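Local coordinates for protein probable glutathione S-transferase 5 (Caenorhabditis elegans, PDB 1ZL9) that conjugates reduced glutathione to a wide range of hydrophobic electrophiles and may help detoxify reactive oxygen species produced during bacterial infection, at residues 136-141 against 148-153; 157-162 against 187-192. One frame throughout, in Å; residues are numbered along the deposited sequence.

Contact 1. Residues 136-141 against 148-153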
loop_
_atom_site.group_PDB
_atom_site.type_symbol
_atom_site.label_atom_id
_atom_site.label_comp_id
_atom_site.label_asym_id
_atom_site.label_seq_id
_atom_site.Cartn_x
_atom_site.Cartn_y
_atom_site.Cartn_z
ATOM N N GLY A 136 -12.483 4.815 14.084
ATOM C CA GLY A 136 -13.645 3.947 14.304
ATOM C C GLY A 136 -13.361 2.566 13.741
ATOM O O GLY A 136 -13.703 1.563 14.364
ATOM N N PHE A 137 -12.651 2.502 12.615
ATOM C CA PHE A 137 -12.271 1.208 12.106
ATOM C C PHE A 137 -11.240 0.520 13.054
ATOM O O PHE A 137 -11.290 -0.704 13.245
ATOM C CB PHE A 137 -11.675 1.313 10.732
ATOM C CG PHE A 137 -12.601 1.840 9.687
ATOM C CD1 PHE A 137 -12.124 2.679 8.714
ATOM C CD2 PHE A 137 -13.922 1.426 9.611
ATOM C CE1 PHE A 137 -13.016 3.161 7.679
ATOM C CE2 PHE A 137 -14.776 1.903 8.579
ATOM C CZ PHE A 137 -14.303 2.761 7.640
ATOM N N LEU A 138 -10.319 1.289 13.630
ATOM C CA LEU A 138 -9.331 0.728 14.543
ATOM C C LEU A 138 -10.074 0.058 15.736
ATOM O O LEU A 138 -9.740 -1.046 16.167
ATOM C CB LEU A 138 -8.364 1.772 15.038
ATOM C CG LEU A 138 -7.387 2.260 13.950
ATOM C CD1 LEU A 138 -6.565 3.419 14.624
ATOM C CD2 LEU A 138 -6.458 1.195 13.542
ATOM N N VAL A 139 -11.104 0.731 16.229
ATOM C CA VAL A 139 -11.874 0.187 17.360
ATOM C C VAL A 139 -12.538 -1.145 16.993
ATOM O O VAL A 139 -12.518 -2.076 17.819
ATOM C CB VAL A 139 -12.899 1.198 17.868
ATOM C CG1 VAL A 139 -13.866 0.566 18.942
ATOM C CG2 VAL A 139 -12.235 2.379 18.447
ATOM N N ASN A 140 -13.080 -1.241 15.775
ATOM C CA ASN A 140 -13.670 -2.463 15.248
ATOM C C ASN A 140 -12.659 -3.605 15.243
ATOM O O ASN A 140 -12.948 -4.732 15.711
ATOM C CB ASN A 140 -14.156 -2.305 13.793
ATOM C CG ASN A 140 -15.387 -1.388 13.628
ATOM O OD1 ASN A 140 -16.057 -1.026 14.599
ATOM N ND2 ASN A 140 -15.635 -0.951 12.357
ATOM N N PHE A 141 -11.441 -3.313 14.779
ATOM C CA PHE A 141 -10.344 -4.301 14.828
ATOM C C PHE A 141 -9.986 -4.735 16.274
ATOM O O PHE A 141 -9.799 -5.917 16.531
ATOM C CB PHE A 141 -9.102 -3.811 14.089
ATOM C CG PHE A 141 -9.098 -4.163 12.645
ATOM C CD1 PHE A 141 -10.038 -3.616 11.771
ATOM C CD2 PHE A 141 -8.229 -5.093 12.175
ATOM C CE1 PHE A 141 -10.043 -3.991 10.402
ATOM C CE2 PHE A 141 -8.217 -5.491 10.801
ATOM C CZ PHE A 141 -9.163 -4.940 9.930
ATOM N N GLY A 148 -6.419 -6.764 22.948
ATOM C CA GLY A 148 -5.684 -5.525 23.150
ATOM C C GLY A 148 -4.725 -5.195 21.974
ATOM O O GLY A 148 -4.177 -4.085 21.915
ATOM N N PHE A 149 -4.549 -6.130 21.046
ATOM C CA PHE A 149 -3.762 -5.880 19.857
ATOM C C PHE A 149 -4.741 -5.763 18.715
ATOM O O PHE A 149 -5.877 -6.257 18.772
ATOM C CB PHE A 149 -2.775 -7.032 19.569
ATOM C CG PHE A 149 -1.781 -7.260 20.666
ATOM C CD1 PHE A 149 -2.004 -8.244 21.632
ATOM C CD2 PHE A 149 -0.583 -6.536 20.725
ATOM C CE1 PHE A 149 -1.070 -8.482 22.645
ATOM C CE2 PHE A 149 0.386 -6.780 21.784
ATOM C CZ PHE A 149 0.117 -7.734 22.737
ATOM N N LEU A 150 -4.286 -5.181 17.637
ATOM C CA LEU A 150 -5.176 -4.873 16.505
ATOM C C LEU A 150 -5.531 -6.094 15.683
ATOM O O LEU A 150 -6.672 -6.243 15.298
ATOM C CB LEU A 150 -4.557 -3.852 15.611
ATOM C CG LEU A 150 -4.592 -2.433 16.160
ATOM C CD1 LEU A 150 -3.621 -1.582 15.364
ATOM C CD2 LEU A 150 -5.975 -1.801 16.035
ATOM N N VAL A 151 -4.551 -6.983 15.471
ATOM C CA VAL A 151 -4.767 -8.245 14.791
ATOM C C VAL A 151 -4.288 -9.429 15.606
ATOM O O VAL A 151 -3.085 -9.604 15.898
ATOM C CB VAL A 151 -4.068 -8.269 13.431
ATOM C CG1 VAL A 151 -4.262 -9.596 12.761
ATOM C CG2 VAL A 151 -4.648 -7.170 12.596
ATOM N N GLY A 152 -5.230 -10.301 15.902
ATOM C CA GLY A 152 -4.966 -11.518 16.680
ATOM C C GLY A 152 -4.572 -11.297 18.128
ATOM O O GLY A 152 -4.964 -10.316 18.777
ATOM N N ASP A 153 -3.768 -12.223 18.668
ATOM C CA ASP A 153 -3.478 -12.215 20.121
ATOM C C ASP A 153 -2.094 -11.734 20.512
ATOM O O ASP A 153 -1.727 -11.856 21.645
ATOM C CB ASP A 153 -3.617 -13.635 20.687
ATOM C CG ASP A 153 -5.000 -14.077 20.739
ATOM O OD1 ASP A 153 -5.191 -15.330 20.831
ATOM O OD2 ASP A 153 -5.989 -13.258 20.712
#
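The apolar part of this contact centres on CD2 of L150, which enters the groove between L138 and F141, one helical turn apart on 136-141. L150 CD2 lies 3.9 Å from L138 CD2, where the two leucine side chains cross obliquely, and 3.8 Å from the L138 carbonyl oxygen O. F141 CB also touches this methyl, 4.2 Å from L150 CD2. L93 of helix 84-112 and I162 of helix 157-171 touch both leucines, so the pair is shut into the core of the all-helical C-terminal domain of the glutathione transferase fold, where the chain doubles back from helix 119-145 along an irregular loop.

F141 meets that loop with the rim of its ring. F141 CD2 is 3.7 Å from L150 O, which lies in the ring plane, and 4.2 Å from V151 CG2, also near the plane. V151 directs this methyl at the ring edge by setting CG1 anti to the backbone N (chi1 178°), which leaves CG2 beside that N; the valine and phenylalanine side chains project in a common direction next to one another.

No hydrogen bond joins the two segments directly. F141 O and L150 O, both acceptors, stand 3.4 Å apart. S145 OG is hydrogen-bonded to L150 O and weakly to F141 O; shared between the two carbonyls, its single proton probably offsets part of their repulsion. Elsewhere on the helix, F137 makes an edge-to-face stack with F50 of the second subunit.

Contact 2. Residues 157-162 against 187-192; sequences WIDLAI and EKIQAI
The backbones of 157-162 and 187-192 come closest at L160 and I189, whose CA atoms are 6.7 Å apart. The first segment is the opening turn and a half of helix 157-171; the second lies in the last part of helix 180-191 and runs on to I192, the N-cap of the next helix, 193-201. Both belong to the helical C-terminal domain of the glutathione transferase fold. The start of helix 157-171 carries the S/T-x-x-D pattern known from this family as an N-capping box: T156 precedes the helix, and D159 OD2 accepts a hydrogen bond from T156 N.

I189 carries the contact from the other helix, with its side chain directed at D159 and crossing it at about a right angle. Its CD1 methyl packs 3.8 Å from D159 CB, so the carbon stem of the aspartate serves as apolar surface although its carboxylate is polar. The second branch, I189 CG2, anti to the backbone N while CG1 lies beside that N (chi1 -63°), reaches in two directions: D159 O is 3.9 Å from I189 CG2, and L160 CD2 is 4.0 Å from it. L160 starts out pointing away from 187-192, and it is this CD2 branch that returns to meet the isoleucine. F149 and A163 pack on I189 as well.

D159 is buried, and both its carboxylate oxygens are engaged by main-chain amides: besides OD2 on T156 N, OD1 accepts a hydrogen bond from L150 N in the loop before the helix. These two bonds would fix the rotation of the carboxylate and probably help it keep its charge. Its carbon D159 CG then rests 4.1 Å from I189 CD1.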
loop_
_atom_site.group_PDB
_atom_site.type_symbol
_atom_site.label_atom_id
_atom_site.label_comp_id
_atom_site.label_asym_id
_atom_site.label_seq_id
_atom_site.Cartn_x
_atom_site.Cartn_y
_atom_site.Cartn_z
ATOM N N TRP A 157 3.359 -5.450 13.458
ATOM C CA TRP A 157 3.927 -4.123 13.132
ATOM C C TRP A 157 2.871 -3.022 12.989
ATOM O O TRP A 157 3.175 -1.844 13.194
ATOM C CB TRP A 157 4.823 -4.230 11.904
ATOM C CG TRP A 157 4.189 -4.442 10.584
ATOM C CD1 TRP A 157 3.992 -5.597 9.950
ATOM C CD2 TRP A 157 3.755 -3.405 9.671
ATOM N NE1 TRP A 157 3.404 -5.379 8.717
ATOM C CE2 TRP A 157 3.255 -4.035 8.521
ATOM C CE3 TRP A 157 3.732 -2.015 9.732
ATOM C CZ2 TRP A 157 2.832 -3.325 7.388
ATOM C CZ3 TRP A 157 3.258 -1.321 8.666
ATOM C CH2 TRP A 157 2.838 -1.971 7.476
ATOM N N ILE A 158 1.626 -3.374 12.670
ATOM C CA ILE A 158 0.614 -2.340 12.555
ATOM C C ILE A 158 0.291 -1.805 13.942
ATOM O O ILE A 158 -0.029 -0.636 14.061
ATOM C CB ILE A 158 -0.628 -2.803 11.711
ATOM C CG1 ILE A 158 -1.522 -1.596 11.345
ATOM C CG2 ILE A 158 -1.472 -3.885 12.447
ATOM C CD1 ILE A 158 -0.905 -0.538 10.459
ATOM N N ASP A 159 0.423 -2.629 14.993
ATOM C CA ASP A 159 0.329 -2.118 16.373
ATOM C C ASP A 159 1.393 -1.024 16.621
ATOM O O ASP A 159 1.128 -0.010 17.244
ATOM C CB ASP A 159 0.562 -3.206 17.368
ATOM C CG ASP A 159 -0.563 -4.210 17.442
ATOM O OD1 ASP A 159 -1.769 -3.830 17.632
ATOM O OD2 ASP A 159 -0.273 -5.420 17.408
ATOM N N LEU A 160 2.623 -1.296 16.181
ATOM C CA LEU A 160 3.705 -0.346 16.377
ATOM C C LEU A 160 3.403 0.963 15.670
ATOM O O LEU A 160 3.616 2.041 16.258
ATOM C CB LEU A 160 5.071 -0.900 15.878
ATOM C CG LEU A 160 5.554 -2.102 16.684
ATOM C CD1 LEU A 160 6.716 -2.791 16.011
ATOM C CD2 LEU A 160 6.007 -1.822 18.073
ATOM N N ALA A 161 2.975 0.868 14.425
ATOM C CA ALA A 161 2.709 2.066 13.620
ATOM C C ALA A 161 1.535 2.867 14.200
ATOM O O ALA A 161 1.624 4.109 14.369
ATOM C CB ALA A 161 2.497 1.750 12.111
ATOM N N ILE A 162 0.468 2.178 14.566
ATOM C CA ILE A 162 -0.704 2.891 15.034
ATOM C C ILE A 162 -0.448 3.483 16.423
ATOM O O ILE A 162 -0.833 4.595 16.717
ATOM C CB ILE A 162 -1.939 1.929 15.037
ATOM C CG1 ILE A 162 -2.368 1.540 13.583
ATOM C CG2 ILE A 162 -3.068 2.510 15.787
ATOM C CD1 ILE A 162 -2.667 2.705 12.664
ATOM N N GLU A 187 -0.698 3.204 24.963
ATOM C CA GLU A 187 -0.012 3.002 26.236
ATOM C C GLU A 187 0.506 1.596 26.382
ATOM O O GLU A 187 1.636 1.415 26.886
ATOM C CB GLU A 187 -0.924 3.369 27.424
ATOM C CG GLU A 187 -1.230 4.860 27.367
ATOM C CD GLU A 187 -2.405 5.274 28.284
ATOM O OE1 GLU A 187 -2.541 6.492 28.538
ATOM O OE2 GLU A 187 -3.183 4.400 28.726
ATOM N N LYS A 188 -0.305 0.582 26.014
ATOM C CA LYS A 188 0.117 -0.819 26.071
ATOM C C LYS A 188 1.354 -1.128 25.141
ATOM O O LYS A 188 2.331 -1.796 25.532
ATOM C CB LYS A 188 -1.065 -1.720 25.620
ATOM C CG LYS A 188 -0.776 -3.229 25.494
ATOM C CD LYS A 188 -1.999 -3.989 24.923
ATOM C CE LYS A 188 -1.749 -5.448 24.774
ATOM N NZ LYS A 188 -1.192 -6.081 26.020
ATOM N N ILE A 189 1.274 -0.709 23.883
ATOM C CA ILE A 189 2.309 -1.063 22.918
ATOM C C ILE A 189 3.611 -0.293 23.283
ATOM O O ILE A 189 4.709 -0.835 23.245
ATOM C CB ILE A 189 1.845 -0.698 21.490
ATOM C CG1 ILE A 189 0.616 -1.474 21.059
ATOM C CG2 ILE A 189 3.005 -0.939 20.490
ATOM C CD1 ILE A 189 0.689 -2.970 21.167
ATOM N N GLN A 190 3.466 0.971 23.687
ATOM C CA GLN A 190 4.620 1.810 24.039
ATOM C C GLN A 190 5.330 1.492 25.373
ATOM O O GLN A 190 6.467 1.933 25.603
ATOM C CB GLN A 190 4.283 3.288 23.888
ATOM C CG GLN A 190 3.805 3.623 22.444
ATOM C CD GLN A 190 4.587 4.682 21.709
ATOM O OE1 GLN A 190 4.931 4.521 20.505
ATOM N NE2 GLN A 190 4.785 5.801 22.357
ATOM N N ALA A 191 4.644 0.716 26.213
ATOM C CA ALA A 191 5.228 0.116 27.424
ATOM C C ALA A 191 5.993 -1.206 27.169
ATOM O O ALA A 191 6.728 -1.636 28.017
ATOM C CB ALA A 191 4.113 -0.134 28.521
ATOM N N ILE A 192 5.863 -1.843 26.002
ATOM C CA ILE A 192 6.681 -3.019 25.732
ATOM C C ILE A 192 8.136 -2.641 25.964
ATOM O O ILE A 192 8.571 -1.617 25.447
ATOM C CB ILE A 192 6.420 -3.567 24.283
ATOM C CG1 ILE A 192 4.986 -4.052 24.192
ATOM C CG2 ILE A 192 7.464 -4.646 23.938
ATOM C CD1 ILE A 192 4.504 -4.373 22.788
#

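Overall arrangement
The two contacts follow one another along the chain, contact 1 closing at 153 before contact 2 opens at 157, and their centres lie about 12 Å apart on the same side of the chain's centre. Together they bring helices 119-145, 157-171 and 180-191 of the C-terminal domain against the loop 148-153. That loop is the common element: its backbone is bonded to the carboxylate of D159, while F149 of contact 1 packs against D159 and K188 of contact 2. Both contacts lie away from the glutathione site, within the helical C-terminal domain.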